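Local coordinates for inosine-uridine preferring nucleoside hydrolase family protein (Bacillus anthracis, PDB 2C40) that belongs to the inosine-uridine preferring nucleoside hydrolase family and holds a calcium ion and alpha-D-ribofuranose in its pocket, at residues M79-N91 against I219-V231. Sequence-based numbering, arbitrary orientation.
Sequences MHAFYVDALPILN and IGIDFLGQCYAIV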
loop_
_atom_site.group_PDB
_atom_site.type_symbol
_atom_site.label_atom_id
_atom_site.label_comp_id
_atom_site.label_asym_id
_atom_site.label_seq_id
_atom_site.Cartn_x
_atom_site.Cartn_y
_atom_site.Cartn_z
ATOM N N MET A 79 -1.305 9.035 -3.351
ATOM C CA MET A 79 -2.164 7.870 -3.539
ATOM C C MET A 79 -2.574 7.181 -2.234
ATOM O O MET A 79 -3.527 6.414 -2.216
ATOM C CB MET A 79 -1.438 6.823 -4.414
ATOM C CG MET A 79 -1.234 7.195 -5.875
ATOM S SD MET A 79 -2.732 7.561 -6.818
ATOM C CE MET A 79 -3.355 5.945 -7.300
ATOM N N HIS A 80 -1.845 7.429 -1.153
ATOM C CA HIS A 80 -1.904 6.596 0.056
ATOM C C HIS A 80 -3.294 6.490 0.693
ATOM O O HIS A 80 -3.666 5.408 1.243
ATOM C CB HIS A 80 -0.876 7.085 1.073
ATOM C CG HIS A 80 0.536 6.770 0.695
ATOM N ND1 HIS A 80 1.618 7.213 1.418
ATOM C CD2 HIS A 80 1.043 6.090 -0.364
ATOM C CE1 HIS A 80 2.732 6.771 0.860
ATOM N NE2 HIS A 80 2.412 6.080 -0.223
ATOM N N ALA A 81 -4.068 7.577 0.570
ATOM C CA ALA A 81 -5.464 7.621 1.019
ATOM C C ALA A 81 -6.344 6.601 0.347
ATOM O O ALA A 81 -7.238 6.086 1.002
ATOM C CB ALA A 81 -6.050 9.039 0.814
ATOM N N PHE A 82 -6.111 6.319 -0.952
ATOM C CA PHE A 82 -6.852 5.283 -1.678
ATOM C C PHE A 82 -6.769 3.965 -0.961
ATOM O O PHE A 82 -7.753 3.265 -0.805
ATOM C CB PHE A 82 -6.378 5.129 -3.124
ATOM C CG PHE A 82 -6.794 6.274 -4.026
ATOM C CD1 PHE A 82 -5.888 7.268 -4.396
ATOM C CD2 PHE A 82 -8.117 6.379 -4.468
ATOM C CE1 PHE A 82 -6.270 8.324 -5.215
ATOM C CE2 PHE A 82 -8.519 7.431 -5.305
ATOM C CZ PHE A 82 -7.596 8.407 -5.675
ATOM N N TYR A 83 -5.592 3.673 -0.431
ATOM C CA TYR A 83 -5.335 2.431 0.230
ATOM C C TYR A 83 -5.977 2.405 1.573
ATOM O O TYR A 83 -6.644 1.431 1.885
ATOM C CB TYR A 83 -3.827 2.130 0.291
ATOM C CG TYR A 83 -3.105 2.450 -1.022
ATOM C CD1 TYR A 83 -1.834 3.039 -1.024
ATOM C CD2 TYR A 83 -3.728 2.246 -2.254
ATOM C CE1 TYR A 83 -1.190 3.352 -2.224
ATOM C CE2 TYR A 83 -3.098 2.573 -3.466
ATOM C CZ TYR A 83 -1.839 3.122 -3.436
ATOM O OH TYR A 83 -1.211 3.417 -4.616
ATOM N N VAL A 84 -5.830 3.461 2.368
ATOM C CA VAL A 84 -6.447 3.467 3.686
ATOM C C VAL A 84 -7.983 3.354 3.571
ATOM O O VAL A 84 -8.589 2.560 4.292
ATOM C CB VAL A 84 -6.056 4.702 4.522
ATOM C CG1 VAL A 84 -6.809 4.704 5.843
ATOM C CG2 VAL A 84 -4.548 4.709 4.754
ATOM N N ASP A 85 -8.566 4.089 2.626
ATOM C CA ASP A 85 -10.036 4.074 2.331
ATOM C C ASP A 85 -10.561 2.710 1.921
ATOM O O ASP A 85 -11.744 2.352 2.172
ATOM C CB ASP A 85 -10.304 5.050 1.184
ATOM C CG ASP A 85 -11.755 5.248 0.916
ATOM O OD1 ASP A 85 -12.505 5.357 1.916
ATOM O OD2 ASP A 85 -12.126 5.266 -0.280
ATOM N N ALA A 86 -9.689 1.933 1.273
ATOM C CA ALA A 86 -10.052 0.584 0.851
ATOM C C ALA A 86 -9.832 -0.492 1.903
ATOM O O ALA A 86 -10.145 -1.615 1.636
ATOM C CB ALA A 86 -9.355 0.204 -0.435
ATOM N N LEU A 87 -9.363 -0.151 3.103
ATOM C CA LEU A 87 -9.123 -1.160 4.138
ATOM C C LEU A 87 -10.466 -1.739 4.722
ATOM O O LEU A 87 -11.410 -0.975 5.016
ATOM C CB LEU A 87 -8.240 -0.581 5.252
ATOM C CG LEU A 87 -6.756 -0.282 5.028
ATOM C CD1 LEU A 87 -6.203 0.316 6.278
ATOM C CD2 LEU A 87 -5.958 -1.504 4.614
ATOM N N PRO A 88 -10.542 -3.085 4.880
ATOM C CA PRO A 88 -11.807 -3.712 5.278
ATOM C C PRO A 88 -12.357 -3.187 6.616
ATOM O O PRO A 88 -13.560 -2.941 6.741
ATOM C CB PRO A 88 -11.442 -5.182 5.359
ATOM C CG PRO A 88 -10.254 -5.319 4.427
ATOM C CD PRO A 88 -9.481 -4.102 4.677
ATOM N N ILE A 89 -11.486 -3.004 7.594
ATOM C CA ILE A 89 -11.893 -2.433 8.871
ATOM C C ILE A 89 -12.804 -1.202 8.672
ATOM O O ILE A 89 -13.754 -1.027 9.399
ATOM C CB ILE A 89 -10.657 -2.142 9.817
ATOM C CG1 ILE A 89 -10.980 -1.143 10.901
ATOM C CG2 ILE A 89 -9.510 -1.477 9.105
ATOM C CD1 ILE A 89 -11.896 -1.654 11.895
ATOM N N LEU A 90 -12.503 -0.392 7.658
ATOM C CA LEU A 90 -13.217 0.863 7.378
ATOM C C LEU A 90 -14.455 0.730 6.495
ATOM O O LEU A 90 -15.216 1.682 6.368
ATOM C CB LEU A 90 -12.252 1.849 6.693
ATOM C CG LEU A 90 -11.149 2.383 7.590
ATOM C CD1 LEU A 90 -10.401 3.533 6.863
ATOM C CD2 LEU A 90 -11.712 2.853 8.930
ATOM N N ASN A 91 -14.608 -0.434 5.859
ATOM C CA ASN A 91 -15.688 -0.723 4.921
ATOM C C ASN A 91 -16.657 -1.789 5.430
ATOM O O ASN A 91 -17.636 -2.115 4.760
ATOM C CB ASN A 91 -15.106 -1.195 3.586
ATOM C CG ASN A 91 -14.352 -0.107 2.883
ATOM O OD1 ASN A 91 -14.936 0.819 2.348
ATOM N ND2 ASN A 91 -13.043 -0.197 2.899
ATOM N N ILE A 219 -8.125 -4.064 17.981
ATOM C CA ILE A 219 -8.487 -3.710 16.605
ATOM C C ILE A 219 -7.869 -2.360 16.168
ATOM O O ILE A 219 -7.528 -2.191 14.994
ATOM C CB ILE A 219 -10.023 -3.773 16.321
ATOM C CG1 ILE A 219 -10.289 -3.511 14.819
ATOM C CG2 ILE A 219 -10.826 -2.755 17.154
ATOM C CD1 ILE A 219 -11.740 -3.763 14.349
ATOM N N GLY A 220 -7.697 -1.431 17.108
ATOM C CA GLY A 220 -7.052 -0.162 16.818
ATOM C C GLY A 220 -5.550 -0.284 16.565
ATOM O O GLY A 220 -4.988 0.467 15.758
ATOM N N ILE A 221 -4.898 -1.230 17.244
ATOM C CA ILE A 221 -3.494 -1.544 16.988
ATOM C C ILE A 221 -3.374 -2.202 15.577
ATOM O O ILE A 221 -2.529 -1.801 14.784
ATOM C CB ILE A 221 -2.892 -2.466 18.105
ATOM C CG1 ILE A 221 -2.879 -1.780 19.478
ATOM C CG2 ILE A 221 -1.503 -2.941 17.762
ATOM C CD1 ILE A 221 -1.920 -0.619 19.617
ATOM N N ASP A 222 -4.236 -3.177 15.283
ATOM C CA ASP A 222 -4.295 -3.826 13.973
ATOM C C ASP A 222 -4.524 -2.738 12.906
ATOM O O ASP A 222 -3.829 -2.711 11.892
ATOM C CB ASP A 222 -5.415 -4.848 13.979
ATOM C CG ASP A 222 -5.486 -5.701 12.720
ATOM O OD1 ASP A 222 -4.474 -5.870 11.983
ATOM O OD2 ASP A 222 -6.588 -6.245 12.496
ATOM N N PHE A 223 -5.431 -1.798 13.178
ATOM C CA PHE A 223 -5.674 -0.680 12.239
ATOM C C PHE A 223 -4.439 0.211 12.018
ATOM O O PHE A 223 -4.098 0.520 10.859
ATOM C CB PHE A 223 -6.835 0.197 12.690
ATOM C CG PHE A 223 -7.086 1.400 11.785
ATOM C CD1 PHE A 223 -6.817 2.689 12.216
ATOM C CD2 PHE A 223 -7.599 1.232 10.497
ATOM C CE1 PHE A 223 -7.053 3.786 11.400
ATOM C CE2 PHE A 223 -7.833 2.340 9.664
ATOM C CZ PHE A 223 -7.562 3.596 10.115
ATOM N N LEU A 224 -3.777 0.614 13.117
ATOM C CA LEU A 224 -2.497 1.325 13.041
ATOM C C LEU A 224 -1.488 0.578 12.192
ATOM O O LEU A 224 -0.844 1.177 11.352
ATOM C CB LEU A 224 -1.840 1.495 14.424
ATOM C CG LEU A 224 -2.058 2.703 15.272
ATOM C CD1 LEU A 224 -1.402 2.432 16.667
ATOM C CD2 LEU A 224 -1.446 3.956 14.573
ATOM N N GLY A 225 -1.310 -0.713 12.451
ATOM C CA GLY A 225 -0.402 -1.517 11.645
ATOM C C GLY A 225 -0.720 -1.607 10.150
ATOM O O GLY A 225 0.180 -1.587 9.331
ATOM N N GLN A 226 -1.987 -1.732 9.793
ATOM C CA GLN A 226 -2.408 -1.726 8.382
ATOM C C GLN A 226 -2.043 -0.399 7.740
ATOM O O GLN A 226 -1.431 -0.361 6.669
ATOM C CB GLN A 226 -3.899 -1.988 8.276
ATOM C CG GLN A 226 -4.179 -3.462 8.570
ATOM C CD GLN A 226 -5.642 -3.788 8.677
ATOM O OE1 GLN A 226 -6.401 -3.530 7.770
ATOM N NE2 GLN A 226 -6.027 -4.416 9.774
ATOM N N CYS A 227 -2.369 0.692 8.423
ATOM C CA CYS A 227 -1.995 1.998 7.949
ATOM C C CYS A 227 -0.473 2.102 7.648
ATOM O O CYS A 227 -0.104 2.523 6.563
ATOM C CB CYS A 227 -2.458 3.042 8.916
ATOM S SG CYS A 227 -4.259 3.298 8.802
ATOM N N TYR A 228 0.393 1.630 8.555
ATOM C CA TYR A 228 1.842 1.769 8.358
ATOM C C TYR A 228 2.507 0.756 7.415
ATOM O O TYR A 228 3.634 0.958 7.005
ATOM C CB TYR A 228 2.530 1.859 9.721
ATOM C CG TYR A 228 2.297 3.238 10.318
ATOM C CD1 TYR A 228 1.574 3.412 11.498
ATOM C CD2 TYR A 228 2.742 4.381 9.631
ATOM C CE1 TYR A 228 1.359 4.664 12.003
ATOM C CE2 TYR A 228 2.507 5.608 10.089
ATOM C CZ TYR A 228 1.800 5.775 11.286
ATOM O OH TYR A 228 1.595 7.052 11.758
ATOM N N ALA A 229 1.783 -0.294 7.040
ATOM C CA ALA A 229 2.204 -1.266 6.047
ATOM C C ALA A 229 2.351 -0.624 4.671
ATOM O O ALA A 229 3.134 -1.043 3.826
ATOM C CB ALA A 229 1.154 -2.358 5.976
ATOM N N ILE A 230 1.500 0.355 4.448
ATOM C CA ILE A 230 1.449 1.222 3.247
ATOM C C ILE A 230 2.723 2.080 3.059
ATOM O O ILE A 230 3.027 2.573 1.996
ATOM C CB ILE A 230 0.163 2.121 3.411
ATOM C CG1 ILE A 230 -1.096 1.237 3.162
ATOM C CG2 ILE A 230 0.228 3.345 2.577
ATOM C CD1 ILE A 230 -2.541 1.878 3.433
ATOM N N VAL A 231 3.471 2.247 4.119
ATOM C CA VAL A 231 4.661 3.035 4.104
ATOM C C VAL A 231 5.752 2.217 4.871
ATOM O O VAL A 231 6.293 2.656 5.880
ATOM C CB VAL A 231 4.244 4.413 4.686
ATOM C CG1 VAL A 231 4.388 4.510 6.188
ATOM C CG2 VAL A 231 4.904 5.549 3.943
#
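Ile230 touches His80, Tyr83 and Val84, illustrating how one branched side chain can serve three neighbours. Ile230 CG2 lies over one face of the His80 imidazole in a CH-pi contact, 4.1 Å from the ring centroid and 18° off the normal. With Ile230 CG1 anti to the carbonyl carbon (chi1 -73°) and the chain extended beyond it, Ile230 CD1 reaches Tyr83 CB at 3.4 Å and also meets Val84 CG2.

Aliphatic-aromatic packing continues around Phe223. Ile89 CG2 comes to the ring edge, 3.6 Å from Phe223 CD2, while Leu90 CG approaches Phe223 CE2 at 3.9 Å. Further along, Ile89 CD1 and Ile219 CD1 are modelled 3.2 Å apart, a closeness that is doubtful.

Within helix 219-229, Gln226 NE2 donates to Asp222 OD1 (3.1 Å), one turn away, which orients the amide. Gln226 OE1 is buried with no partner in the model; from 79-91, carbons of Leu87 and Ile89 meet it.

This buried, mostly apolar packing of the nucleoside hydrolase fold joins helix 80-85 and the short, weakly bonded helix at about 88-91 to helix 219-229 and the residues just after it, with the His80 side chain about 8 Å from the alpha-D-ribofuranose. Helix 12-21 packs against both segments through Val84, Cys227 and Ile230, helix 41-55 adjoins Ile89 and Ile219, and the second subunit touches Tyr83 and Gln226.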